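Local coordinates for plasmodesmata-located protein 5 (Arabidopsis thaliana, PDB 6GRE) that modulates cell-to-cell trafficking in plants, lowering plasmodesmal permeability in response to salicylic acid during immunity, through callose deposition, and is required for systemic acquired resistance, at residues K139-L147 with G157-A166; C180-L188 with V200-F209. All blocks are in the same frame, centred on the assembly; numbering follows the deposited sequence.

Contact 1 (K139-L147 with G157-A166); sequences KASDVIGSL and GGNGNVQGVA
Val143 sends its two methyls into the hairpin formed by strands 157-159 and 162-166. CG1, anti to the backbone N (chi1 167°), comes down over the backbone, 3.5 Å from Gly164 N and 3.6 Å from Gly157 O. CG2 lies 3.8 Å from Val162 CG1 and beside the root of Asn159. A branched residue suits this place, each methyl serving a different part of the hairpin. One turn on, Leu147 spreads its fork over the second strand, CD2 lying 3.7 Å from Gly164 C and CD1 reaching the backbone of Val165. Gly157 and Gly164, having no side chains, let the hairpin backbone lie under Val143, Ser146 and Leu147. At the hairpin end, Lys139 lays its aliphatic chain obliquely across Asn159 in the conformer modelled, Lys139 CG lying 3.7 Å from Asn159 CB, while Lys139 CB meets Val162 CG2. Ser146 OG, with chi1 79°, turns back to hydrogen-bond Val143 O at 2.7 Å, approaching from 21° out of the carbonyl plane. The type II' turn Asn159-Val162 closes the hairpin, Gly160 accepting the positive phi. Helix 134-149 covers strands 154-159 and 162-168 at one border of the five-stranded sheet, beside helix 174-192, and Ala140 meets Phe209 of strand 205-211.

Contact 2 (C180-L188 with V200-F209); sequences CLSDAIGRL and VYLSKCYARF
Phe209 meets the helix at the edge of its ring: Leu188 CD1 lies in the ring plane, 3.9 Å from Phe209 CD1. The leucine reaches it because CG stands anti to the backbone N (chi1 -176°), and its other methyl, CD2, rests on the backbone of Ala207 and Arg208. The other flat groups lie on the face of these strands that is turned from the helix. Tyr201 CZ lies over one face of the Tyr206 ring, offset toward the rim. The Arg208 guanidinium takes Tyr206 OH on one face and Tyr201 at its edge, where NH1 donates a nearly in-plane hydrogen bond of 2.9 Å to Tyr201 OH; NH2 bonds to Glu101 O of the first Gnk2-homologous region.

Facing the helix, Ala184 is small enough to let the backbones approach, its CB 4.1 Å from Ala207 CB and 3.8 Å from Leu202 CD1. Val200 fits between Ala184 and the aliphatic part of Arg187, whose CD, in the conformer modelled, passes 3.8 Å from Val200 CG1 with the two side chains at about a right angle. Leu181 CD2 packs on Cys205 CB, and Ile185 CG1 on Ala207 CB.

At the N-terminal end of segment 180-188, the Cys180-Cys205 disulfide, with a chi3 of -91°, pins the helix to strand 205-209. No hydrogen bond crosses the interface. One covalent link and close apolar packing therefore join helix to sheet, while the polar groups of Tyr201 and Arg208 work on the sheet's other side, consistent with a disulfide-stabilised extracellular module.

Contacts 1 and 2 follow in series along the chain, with centres about 14 Å apart, in the second domain of the tandem DUF26 ectodomain of this membrane protein. Each sets a helix on a hairpin of one antiparallel sheet, ordered 120-125, 198-202, 205-211, 162-168, 154-159: contact 1 covers 154-159 and 162-168, contact 2 covers 205-211 and 198-202. They join where strands 162-168 and 205-211 run side by side, Val165 O probably accepting a hydrogen bond from Arg208 N at 2.8 Å, and where the helices pack, Ile144 O lying 3.5 Å from Ile185 CG2. Two helices thus share one face of a single sheet and form one core. The other five-stranded sheet repeats this strand order, as expected of tandem domains.

Contact 1 (K139-L147 with G157-A166)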
ATOM      1  N   LYS A 139       2.896 -10.337  23.901  1.00 24.78           N
ATOM      2  CA  LYS A 139       3.770 -10.110  22.777  1.00 25.05           C
ATOM      3  C   LYS A 139       3.026  -9.411  21.646  1.00 22.36           C
ATOM      4  O   LYS A 139       3.572  -8.518  21.049  1.00 21.51           O
ATOM      5  CB  LYS A 139       4.316 -11.395  22.150  1.00 26.56           C
ATOM      6  CG  LYS A 139       5.611 -11.834  22.772  1.00 26.25           C
ATOM      7  CD  LYS A 139       6.088 -13.188  22.337  1.00 27.09           C
ATOM      8  CE  LYS A 139       6.905 -13.813  23.447  1.00 29.39           C
ATOM      9  NZ  LYS A 139       7.679 -12.791  24.205  1.00 30.82           N
ATOM     10  N   ALA A 140       1.843  -9.920  21.291  1.00 20.48           N
ATOM     11  CA  ALA A 140       1.064  -9.346  20.218  1.00 17.91           C
ATOM     12  C   ALA A 140       0.723  -7.891  20.539  1.00 16.99           C
ATOM     13  O   ALA A 140       0.921  -7.029  19.722  1.00 16.30           O
ATOM     14  CB  ALA A 140      -0.162 -10.179  19.957  1.00 18.14           C
ATOM     15  N   SER A 141       0.259  -7.634  21.771  1.00 17.44           N
ATOM     16  CA  SER A 141      -0.079  -6.277  22.194  1.00 17.87           C
ATOM     17  C   SER A 141       1.128  -5.333  22.075  1.00 18.31           C
ATOM     18  O   SER A 141       1.040  -4.191  21.554  1.00 18.54           O
ATOM     19  CB  SER A 141      -0.638  -6.304  23.614  1.00 19.60           C
ATOM     20  OG  SER A 141      -0.884  -4.989  24.056  1.00 24.67           O
ATOM     21  N   ASP A 142       2.275  -5.806  22.529  1.00 18.19           N
ATOM     22  CA  ASP A 142       3.472  -5.010  22.552  1.00 20.08           C
ATOM     23  C   ASP A 142       3.976  -4.769  21.122  1.00 18.17           C
ATOM     24  O   ASP A 142       4.369  -3.673  20.788  1.00 17.59           O
ATOM     25  CB  ASP A 142       4.533  -5.655  23.435  1.00 23.51           C
ATOM     26  CG  ASP A 142       4.292  -5.520  24.928  1.00 25.99           C
ATOM     27  OD1 ASP A 142       3.253  -4.929  25.341  1.00 30.19           O
ATOM     28  OD2 ASP A 142       5.093  -6.098  25.653  1.00 33.16           O
ATOM     29  N   VAL A 143       3.937  -5.801  20.263  1.00 15.38           N
ATOM     30  CA  VAL A 143       4.379  -5.648  18.905  1.00 14.94           C
ATOM     31  C   VAL A 143       3.467  -4.645  18.178  1.00 14.36           C
ATOM     32  O   VAL A 143       3.947  -3.745  17.502  1.00 14.65           O
ATOM     33  CB  VAL A 143       4.472  -7.006  18.180  1.00 16.11           C
ATOM     34  CG1 VAL A 143       4.619  -6.836  16.690  1.00 16.48           C
ATOM     35  CG2 VAL A 143       5.615  -7.826  18.763  1.00 16.81           C
ATOM     36  N   ILE A 144       2.143  -4.844  18.289  1.00 13.54           N
ATOM     37  CA  ILE A 144       1.215  -4.004  17.536  1.00 15.04           C
ATOM     38  C   ILE A 144       1.413  -2.556  17.991  1.00 14.29           C
ATOM     39  O   ILE A 144       1.532  -1.652  17.178  1.00 15.75           O
ATOM     40  CB  ILE A 144      -0.236  -4.477  17.729  1.00 15.23           C
ATOM     41  CG1 ILE A 144      -0.439  -5.838  17.072  1.00 16.62           C
ATOM     42  CG2 ILE A 144      -1.205  -3.421  17.223  1.00 17.35           C
ATOM     43  CD1 ILE A 144      -1.725  -6.538  17.479  1.00 17.45           C
ATOM     44  N   GLY A 145       1.522  -2.371  19.298  1.00 15.63           N
ATOM     45  CA  GLY A 145       1.667  -1.011  19.821  1.00 16.44           C
ATOM     46  C   GLY A 145       2.974  -0.379  19.415  1.00 18.61           C
ATOM     47  O   GLY A 145       3.071   0.839  19.165  1.00 19.85           O
ATOM     48  N   SER A 146       4.013  -1.193  19.310  1.00 17.28           N
ATOM     49  CA  SER A 146       5.335  -0.699  18.913  1.00 19.23           C
ATOM     50  C   SER A 146       5.306  -0.069  17.520  1.00 17.83           C
ATOM     51  O   SER A 146       6.084   0.825  17.219  1.00 19.99           O
ATOM     52  CB  SER A 146       6.394  -1.796  18.971  1.00 19.62           C
ATOM     53  OG  SER A 146       6.366  -2.688  17.839  1.00 22.18           O
ATOM     54  N   LEU A 147       4.416  -0.550  16.644  1.00 15.17           N
ATOM     55  CA  LEU A 147       4.286   0.008  15.305  1.00 14.90           C
ATOM     56  C   LEU A 147       3.873   1.488  15.379  1.00 16.10           C
ATOM     57  O   LEU A 147       4.165   2.238  14.457  1.00 18.15           O
ATOM     58  CB  LEU A 147       3.276  -0.807  14.491  1.00 15.01           C
ATOM     59  CG  LEU A 147       3.657  -2.270  14.257  1.00 14.58           C
ATOM     60  CD1 LEU A 147       2.532  -2.999  13.514  1.00 14.15           C
ATOM     61  CD2 LEU A 147       4.956  -2.384  13.477  1.00 15.59           C
ATOM     62  N   GLY A 157       8.309  -4.390  13.849  1.00 12.32           N
ATOM     63  CA  GLY A 157       8.575  -4.775  15.199  1.00 13.15           C
ATOM     64  C   GLY A 157       8.389  -6.260  15.355  1.00 13.69           C
ATOM     65  O   GLY A 157       7.572  -6.860  14.660  1.00 14.94           O
ATOM     66  N   GLY A 158       9.123  -6.895  16.251  1.00 12.59           N
ATOM     67  CA  GLY A 158       8.941  -8.310  16.466  1.00 13.44           C
ATOM     68  C   GLY A 158       9.389  -8.710  17.853  1.00 13.18           C
ATOM     69  O   GLY A 158      10.267  -8.090  18.460  1.00 12.60           O
ATOM     70  N   ASN A 159       8.731  -9.740  18.373  1.00 13.25           N
ATOM     71  CA  ASN A 159       9.009 -10.311  19.702  0.50 14.82           C
ATOM     72  C   ASN A 159       8.806 -11.811  19.527  1.00 15.06           C
ATOM     73  O   ASN A 159       7.689 -12.208  19.177  1.00 14.69           O
ATOM     74  CB  ASN A 159       8.021  -9.861  20.792  0.50 15.91           C
ATOM     75  CG  ASN A 159       8.177  -8.459  21.364  0.50 17.67           C
ATOM     76  OD1 ASN A 159       9.118  -7.716  21.053  0.50 18.88           O
ATOM     77  ND2 ASN A 159       7.256  -8.101  22.260  0.50 20.87           N
ATOM     78  N   GLY A 160       9.819 -12.638  19.753  1.00 15.12           N
ATOM     79  CA  GLY A 160       9.586 -14.057  19.580  1.00 16.80           C
ATOM     80  C   GLY A 160       9.209 -14.379  18.162  1.00 17.57           C
ATOM     81  O   GLY A 160       9.869 -13.974  17.227  1.00 17.91           O
ATOM     82  N   ASN A 161       8.072 -15.071  18.003  1.00 18.12           N
ATOM     83  CA  ASN A 161       7.568 -15.460  16.725  1.00 19.47           C
ATOM     84  C   ASN A 161       6.480 -14.486  16.232  1.00 18.26           C
ATOM     85  O   ASN A 161       5.806 -14.787  15.275  1.00 20.62           O
ATOM     86  CB  ASN A 161       7.008 -16.889  16.805  1.00 23.93           C
ATOM     87  CG  ASN A 161       5.783 -17.035  17.689  1.00 24.03           C
ATOM     88  OD1 ASN A 161       5.377 -16.134  18.422  1.00 26.73           O
ATOM     89  ND2 ASN A 161       5.177 -18.215  17.648  1.00 31.55           N
ATOM     90  N   VAL A 162       6.322 -13.355  16.917  1.00 15.32           N
ATOM     91  CA  VAL A 162       5.306 -12.370  16.550  1.00 15.77           C
ATOM     92  C   VAL A 162       5.994 -11.272  15.757  1.00 15.13           C
ATOM     93  O   VAL A 162       7.023 -10.710  16.196  1.00 15.41           O
ATOM     94  CB  VAL A 162       4.602 -11.776  17.772  1.00 16.61           C
ATOM     95  CG1 VAL A 162       3.537 -10.754  17.379  1.00 17.39           C
ATOM     96  CG2 VAL A 162       4.023 -12.864  18.649  1.00 17.39           C
ATOM     97  N   GLN A 163       5.434 -10.932  14.611  1.00 14.09           N
ATOM     98  CA  GLN A 163       6.048  -9.924  13.733  1.00 15.11           C
ATOM     99  C   GLN A 163       4.961  -8.920  13.350  1.00 15.21           C
ATOM    100  O   GLN A 163       3.877  -9.347  12.965  1.00 15.54           O
ATOM    101  CB  GLN A 163       6.644 -10.579  12.490  1.00 19.59           C
ATOM    102  CG  GLN A 163       7.920 -11.371  12.771  1.00 25.83           C
ATOM    103  CD  GLN A 163       8.227 -12.319  11.637  1.00 34.57           C
ATOM    104  OE1 GLN A 163       8.490 -11.903  10.512  1.00 41.61           O
ATOM    105  NE2 GLN A 163       8.150 -13.613  11.915  1.00 42.21           N
ATOM    106  N   GLY A 164       5.298  -7.635  13.329  1.00 12.94           N
ATOM    107  CA  GLY A 164       4.398  -6.594  12.853  1.00 13.11           C
ATOM    108  C   GLY A 164       5.067  -5.729  11.821  1.00 13.14           C
ATOM    109  O   GLY A 164       6.294  -5.523  11.843  1.00 13.02           O
ATOM    110  N   VAL A 165       4.263  -5.226  10.894  1.00 12.37           N
ATOM    111  CA  VAL A 165       4.704  -4.324   9.855  1.00 13.16           C
ATOM    112  C   VAL A 165       3.651  -3.234   9.710  1.00 13.29           C
ATOM    113  O   VAL A 165       2.440  -3.508   9.666  1.00 13.70           O
ATOM    114  CB  VAL A 165       4.914  -5.041   8.511  1.00 14.59           C
ATOM    115  CG1 VAL A 165       5.358  -4.103   7.389  1.00 16.09           C
ATOM    116  CG2 VAL A 165       5.876  -6.204   8.639  1.00 16.93           C
ATOM    117  N   ALA A 166       4.109  -2.011   9.528  1.00 12.45           N
ATOM    118  CA  ALA A 166       3.169  -0.890   9.202  1.00 12.31           C
ATOM    119  C   ALA A 166       3.814  -0.028   8.145  1.00 12.90           C
ATOM    120  O   ALA A 166       5.030   0.173   8.148  1.00 14.88           O
ATOM    121  CB  ALA A 166       2.826  -0.066  10.389  1.00 13.96           C
TER

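Contact 2 (C180-L188 with V200-F209)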
ATOM      1  N   CYS A 180      -2.632   8.411  10.002  1.00 15.20           N
ATOM      2  CA  CYS A 180      -3.174   7.234   9.320  1.00 15.40           C
ATOM      3  C   CYS A 180      -2.848   5.970  10.147  1.00 14.60           C
ATOM      4  O   CYS A 180      -3.708   5.131  10.405  1.00 14.57           O
ATOM      5  CB  CYS A 180      -2.636   7.188   7.905  1.00 14.67           C
ATOM      6  SG  CYS A 180      -3.525   5.997   6.872  1.00 17.65           S
ATOM      7  N   LEU A 181      -1.573   5.822  10.504  1.00 14.80           N
ATOM      8  CA  LEU A 181      -1.142   4.618  11.250  1.00 15.04           C
ATOM      9  C   LEU A 181      -1.780   4.509  12.626  1.00 15.59           C
ATOM     10  O   LEU A 181      -2.095   3.404  13.073  1.00 14.10           O
ATOM     11  CB  LEU A 181       0.375   4.570  11.361  1.00 15.69           C
ATOM     12  CG  LEU A 181       1.081   4.224  10.069  1.00 15.78           C
ATOM     13  CD1 LEU A 181       2.586   4.185  10.272  1.00 17.35           C
ATOM     14  CD2 LEU A 181       0.565   2.921   9.490  1.00 15.25           C
ATOM     15  N   SER A 182      -1.989   5.644  13.308  0.50 16.00           N
ATOM     16  CA  SER A 182      -2.665   5.615  14.600  0.50 16.77           C
ATOM     17  C   SER A 182      -4.032   4.934  14.441  0.50 16.11           C
ATOM     18  O   SER A 182      -4.398   4.050  15.222  0.50 16.65           O
ATOM     19  CB  SER A 182      -2.786   7.001  15.213  0.50 18.65           C
ATOM     20  OG  SER A 182      -3.424   6.933  16.479  0.50 20.00           O
ATOM     21  N   ASP A 183      -4.776   5.325  13.403  0.50 15.61           N
ATOM     22  CA  ASP A 183      -6.064   4.708  13.130  0.50 16.16           C
ATOM     23  C   ASP A 183      -5.871   3.213  12.835  0.50 15.08           C
ATOM     24  O   ASP A 183      -6.497   2.355  13.509  0.50 16.11           O
ATOM     25  CB  ASP A 183      -6.784   5.346  11.942  0.50 16.29           C
ATOM     26  CG  ASP A 183      -7.537   6.634  12.233  0.50 17.85           C
ATOM     27  OD1 ASP A 183      -7.349   7.217  13.323  0.50 21.77           O
ATOM     28  OD2 ASP A 183      -8.322   7.033  11.353  0.50 19.97           O
ATOM     29  N   ALA A 184      -4.989   2.893  11.878  1.00 14.62           N
ATOM     30  CA  ALA A 184      -4.859   1.503  11.426  1.00 13.84           C
ATOM     31  C   ALA A 184      -4.454   0.589  12.581  1.00 13.83           C
ATOM     32  O   ALA A 184      -4.992  -0.494  12.740  1.00 14.26           O
ATOM     33  CB  ALA A 184      -3.874   1.393  10.309  1.00 12.74           C
ATOM     34  N   ILE A 185      -3.451   1.036  13.341  1.00 13.98           N
ATOM     35  CA  ILE A 185      -2.961   0.241  14.463  1.00 14.58           C
ATOM     36  C   ILE A 185      -4.038   0.118  15.552  1.00 14.63           C
ATOM     37  O   ILE A 185      -4.178  -0.944  16.152  1.00 15.28           O
ATOM     38  CB  ILE A 185      -1.650   0.858  14.980  1.00 16.21           C
ATOM     39  CG1 ILE A 185      -0.553   0.804  13.916  1.00 17.54           C
ATOM     40  CG2 ILE A 185      -1.262   0.160  16.258  1.00 16.60           C
ATOM     41  CD1 ILE A 185       0.605   1.751  14.148  1.00 19.65           C
ATOM     42  N   GLY A 186      -4.784   1.203  15.819  1.00 14.55           N
ATOM     43  CA  GLY A 186      -5.863   1.153  16.768  1.00 14.90           C
ATOM     44  C   GLY A 186      -6.894   0.089  16.417  1.00 14.85           C
ATOM     45  O   GLY A 186      -7.305  -0.689  17.275  1.00 15.59           O
ATOM     46  N   ARG A 187      -7.284   0.054  15.138  0.70 15.10           N
ATOM     47  CA  ARG A 187      -8.223  -0.942  14.634  0.70 16.01           C
ATOM     48  C   ARG A 187      -7.613  -2.343  14.748  0.70 15.59           C
ATOM     49  O   ARG A 187      -8.273  -3.308  15.155  0.70 14.77           O
ATOM     50  CB  ARG A 187      -8.603  -0.624  13.184  0.70 16.11           C
ATOM     51  CG  ARG A 187      -9.695  -1.530  12.622  0.70 16.91           C
ATOM     52  CD  ARG A 187     -10.000  -1.235  11.169  0.70 18.54           C
ATOM     53  NE  ARG A 187     -10.532   0.104  10.972  0.70 21.42           N
ATOM     54  CZ  ARG A 187     -11.830   0.383  10.836  0.70 21.04           C
ATOM     55  NH1 ARG A 187     -12.719  -0.585  10.944  0.70 21.30           N
ATOM     56  NH2 ARG A 187     -12.226   1.624  10.613  0.70 24.58           N
ATOM     57  N   LEU A 188      -6.335  -2.473  14.381  1.00 14.08           N
ATOM     58  CA  LEU A 188      -5.662  -3.781  14.393  1.00 14.16           C
ATOM     59  C   LEU A 188      -5.645  -4.347  15.811  1.00 14.39           C
ATOM     60  O   LEU A 188      -5.953  -5.500  16.029  1.00 15.49           O
ATOM     61  CB  LEU A 188      -4.247  -3.633  13.836  1.00 14.39           C
ATOM     62  CG  LEU A 188      -3.438  -4.911  13.684  1.00 13.85           C
ATOM     63  CD1 LEU A 188      -4.055  -5.838  12.651  1.00 15.58           C
ATOM     64  CD2 LEU A 188      -2.012  -4.611  13.279  1.00 14.07           C
ATOM     65  N   VAL A 200      -4.928  -4.561   8.669  1.00 12.30           N
ATOM     66  CA  VAL A 200      -5.800  -3.451   8.400  1.00 12.03           C
ATOM     67  C   VAL A 200      -5.176  -2.653   7.271  1.00 12.67           C
ATOM     68  O   VAL A 200      -4.078  -2.082   7.443  1.00 13.08           O
ATOM     69  CB  VAL A 200      -5.970  -2.526   9.616  1.00 12.86           C
ATOM     70  CG1 VAL A 200      -6.741  -1.272   9.282  1.00 12.91           C
ATOM     71  CG2 VAL A 200      -6.615  -3.243  10.772  1.00 13.87           C
ATOM     72  N   TYR A 201      -5.883  -2.509   6.167  1.00 11.81           N
ATOM     73  CA  TYR A 201      -5.482  -1.716   5.026  1.00 12.23           C
ATOM     74  C   TYR A 201      -6.446  -0.541   4.947  1.00 13.50           C
ATOM     75  O   TYR A 201      -7.653  -0.759   4.697  1.00 13.24           O
ATOM     76  CB  TYR A 201      -5.499  -2.553   3.734  1.00 13.11           C
ATOM     77  CG  TYR A 201      -4.392  -3.570   3.665  1.00 11.99           C
ATOM     78  CD1 TYR A 201      -3.124  -3.221   3.211  1.00 12.44           C
ATOM     79  CD2 TYR A 201      -4.575  -4.855   4.130  1.00 13.87           C
ATOM     80  CE1 TYR A 201      -2.074  -4.120   3.205  1.00 13.39           C
ATOM     81  CE2 TYR A 201      -3.535  -5.778   4.140  1.00 13.52           C
ATOM     82  CZ  TYR A 201      -2.276  -5.384   3.726  1.00 14.36           C
ATOM     83  OH  TYR A 201      -1.288  -6.324   3.748  1.00 15.88           O
ATOM     84  N   LEU A 202      -5.913   0.662   5.158  1.00 12.57           N
ATOM     85  CA  LEU A 202      -6.634   1.902   4.903  1.00 12.43           C
ATOM     86  C   LEU A 202      -6.182   2.434   3.559  1.00 12.60           C
ATOM     87  O   LEU A 202      -5.218   1.983   2.954  1.00 13.15           O
ATOM     88  CB  LEU A 202      -6.366   2.910   6.011  1.00 13.21           C
ATOM     89  CG  LEU A 202      -6.621   2.421   7.431  1.00 13.48           C
ATOM     90  CD1 LEU A 202      -6.365   3.555   8.427  1.00 14.63           C
ATOM     91  CD2 LEU A 202      -8.022   1.829   7.610  1.00 14.67           C
ATOM     92  N   SER A 203      -6.864   3.467   3.077  1.00 13.66           N
ATOM     93  CA  SER A 203      -6.523   3.933   1.775  1.00 14.27           C
ATOM     94  C   SER A 203      -5.035   4.312   1.641  1.00 14.10           C
ATOM     95  O   SER A 203      -4.393   3.989   0.650  1.00 14.69           O
ATOM     96  CB  SER A 203      -7.413   5.086   1.401  1.00 15.60           C
ATOM     97  OG  SER A 203      -7.110   5.521   0.094  1.00 17.87           O
ATOM     98  N   LYS A 204      -4.477   5.034   2.635  1.00 12.86           N
ATOM     99  CA  LYS A 204      -3.133   5.550   2.508  1.00 13.34           C
ATOM    100  C   LYS A 204      -2.154   4.907   3.502  1.00 13.22           C
ATOM    101  O   LYS A 204      -1.041   5.389   3.589  1.00 14.42           O
ATOM    102  CB  LYS A 204      -3.135   7.083   2.648  1.00 13.81           C
ATOM    103  CG  LYS A 204      -3.538   7.826   1.376  1.00 14.38           C
ATOM    104  CD  LYS A 204      -2.449   7.840   0.328  1.00 15.38           C
ATOM    105  CE  LYS A 204      -2.803   8.535  -0.974  1.00 15.75           C
ATOM    106  NZ  LYS A 204      -2.653  10.002  -0.837  1.00 16.62           N
ATOM    107  N   CYS A 205      -2.527   3.840   4.189  1.00 12.21           N
ATOM    108  CA  CYS A 205      -1.568   3.169   5.059  1.00 12.62           C
ATOM    109  C   CYS A 205      -2.100   1.796   5.444  1.00 12.81           C
ATOM    110  O   CYS A 205      -3.282   1.480   5.248  1.00 12.99           O
ATOM    111  CB  CYS A 205      -1.238   3.964   6.315  1.00 13.39           C
ATOM    112  SG  CYS A 205      -2.602   4.122   7.482  1.00 15.60           S
ATOM    113  N   TYR A 206      -1.222   0.977   6.032  1.00 12.38           N
ATOM    114  CA  TYR A 206      -1.641  -0.314   6.536  1.00 11.89           C
ATOM    115  C   TYR A 206      -0.842  -0.707   7.779  1.00 12.26           C
ATOM    116  O   TYR A 206       0.263  -0.208   7.993  1.00 12.54           O
ATOM    117  CB  TYR A 206      -1.553  -1.431   5.493  1.00 12.60           C
ATOM    118  CG  TYR A 206      -0.172  -1.866   5.075  1.00 13.91           C
ATOM    119  CD1 TYR A 206       0.577  -2.697   5.890  1.00 14.79           C
ATOM    120  CD2 TYR A 206       0.376  -1.519   3.850  1.00 14.49           C
ATOM    121  CE1 TYR A 206       1.826  -3.152   5.516  1.00 14.90           C
ATOM    122  CE2 TYR A 206       1.615  -1.990   3.451  1.00 15.22           C
ATOM    123  CZ  TYR A 206       2.335  -2.823   4.286  1.00 15.37           C
ATOM    124  OH  TYR A 206       3.578  -3.240   3.928  1.00 17.94           O
ATOM    125  N   ALA A 207      -1.418  -1.605   8.562  1.00 12.07           N
ATOM    126  CA  ALA A 207      -0.709  -2.198   9.683  1.00 12.24           C
ATOM    127  C   ALA A 207      -1.105  -3.674   9.726  1.00 13.03           C
ATOM    128  O   ALA A 207      -2.287  -3.992   9.539  1.00 13.98           O
ATOM    129  CB  ALA A 207      -1.046  -1.510  10.970  1.00 12.56           C
ATOM    130  N   ARG A 208      -0.149  -4.567   9.984  1.00 12.55           N
ATOM    131  CA  ARG A 208      -0.458  -5.972  10.004  1.00 12.96           C
ATOM    132  C   ARG A 208       0.482  -6.692  10.964  1.00 13.59           C
ATOM    133  O   ARG A 208       1.585  -6.200  11.278  1.00 12.76           O
ATOM    134  CB  ARG A 208      -0.354  -6.563   8.592  1.00 15.51           C
ATOM    135  CG  ARG A 208       1.004  -6.465   7.928  1.00 16.55           C
ATOM    136  CD  ARG A 208       0.939  -6.896   6.459  1.00 17.82           C
ATOM    137  NE  ARG A 208       2.264  -6.911   5.850  1.00 21.97           N
ATOM    138  CZ  ARG A 208       2.548  -6.615   4.578  1.00 23.79           C
ATOM    139  NH1 ARG A 208       1.606  -6.219   3.735  1.00 23.43           N
ATOM    140  NH2 ARG A 208       3.796  -6.745   4.148  1.00 23.25           N
ATOM    141  N   PHE A 209       0.060  -7.851  11.425  1.00 12.76           N
ATOM    142  CA  PHE A 209       0.916  -8.658  12.263  1.00 13.38           C
ATOM    143  C   PHE A 209       0.633 -10.136  12.011  1.00 15.16           C
ATOM    144  O   PHE A 209      -0.423 -10.536  11.530  1.00 14.39           O
ATOM    145  CB  PHE A 209       0.827  -8.315  13.750  1.00 13.87           C
ATOM    146  CG  PHE A 209      -0.328  -8.932  14.496  1.00 14.06           C
ATOM    147  CD1 PHE A 209      -1.597  -8.460  14.289  1.00 15.19           C
ATOM    148  CD2 PHE A 209      -0.136  -9.906  15.460  1.00 15.19           C
ATOM    149  CE1 PHE A 209      -2.670  -9.022  14.960  1.00 15.62           C
ATOM    150  CE2 PHE A 209      -1.194 -10.435  16.172  1.00 15.41           C
ATOM    151  CZ  PHE A 209      -2.470  -9.981  15.929  1.00 15.66           C
TER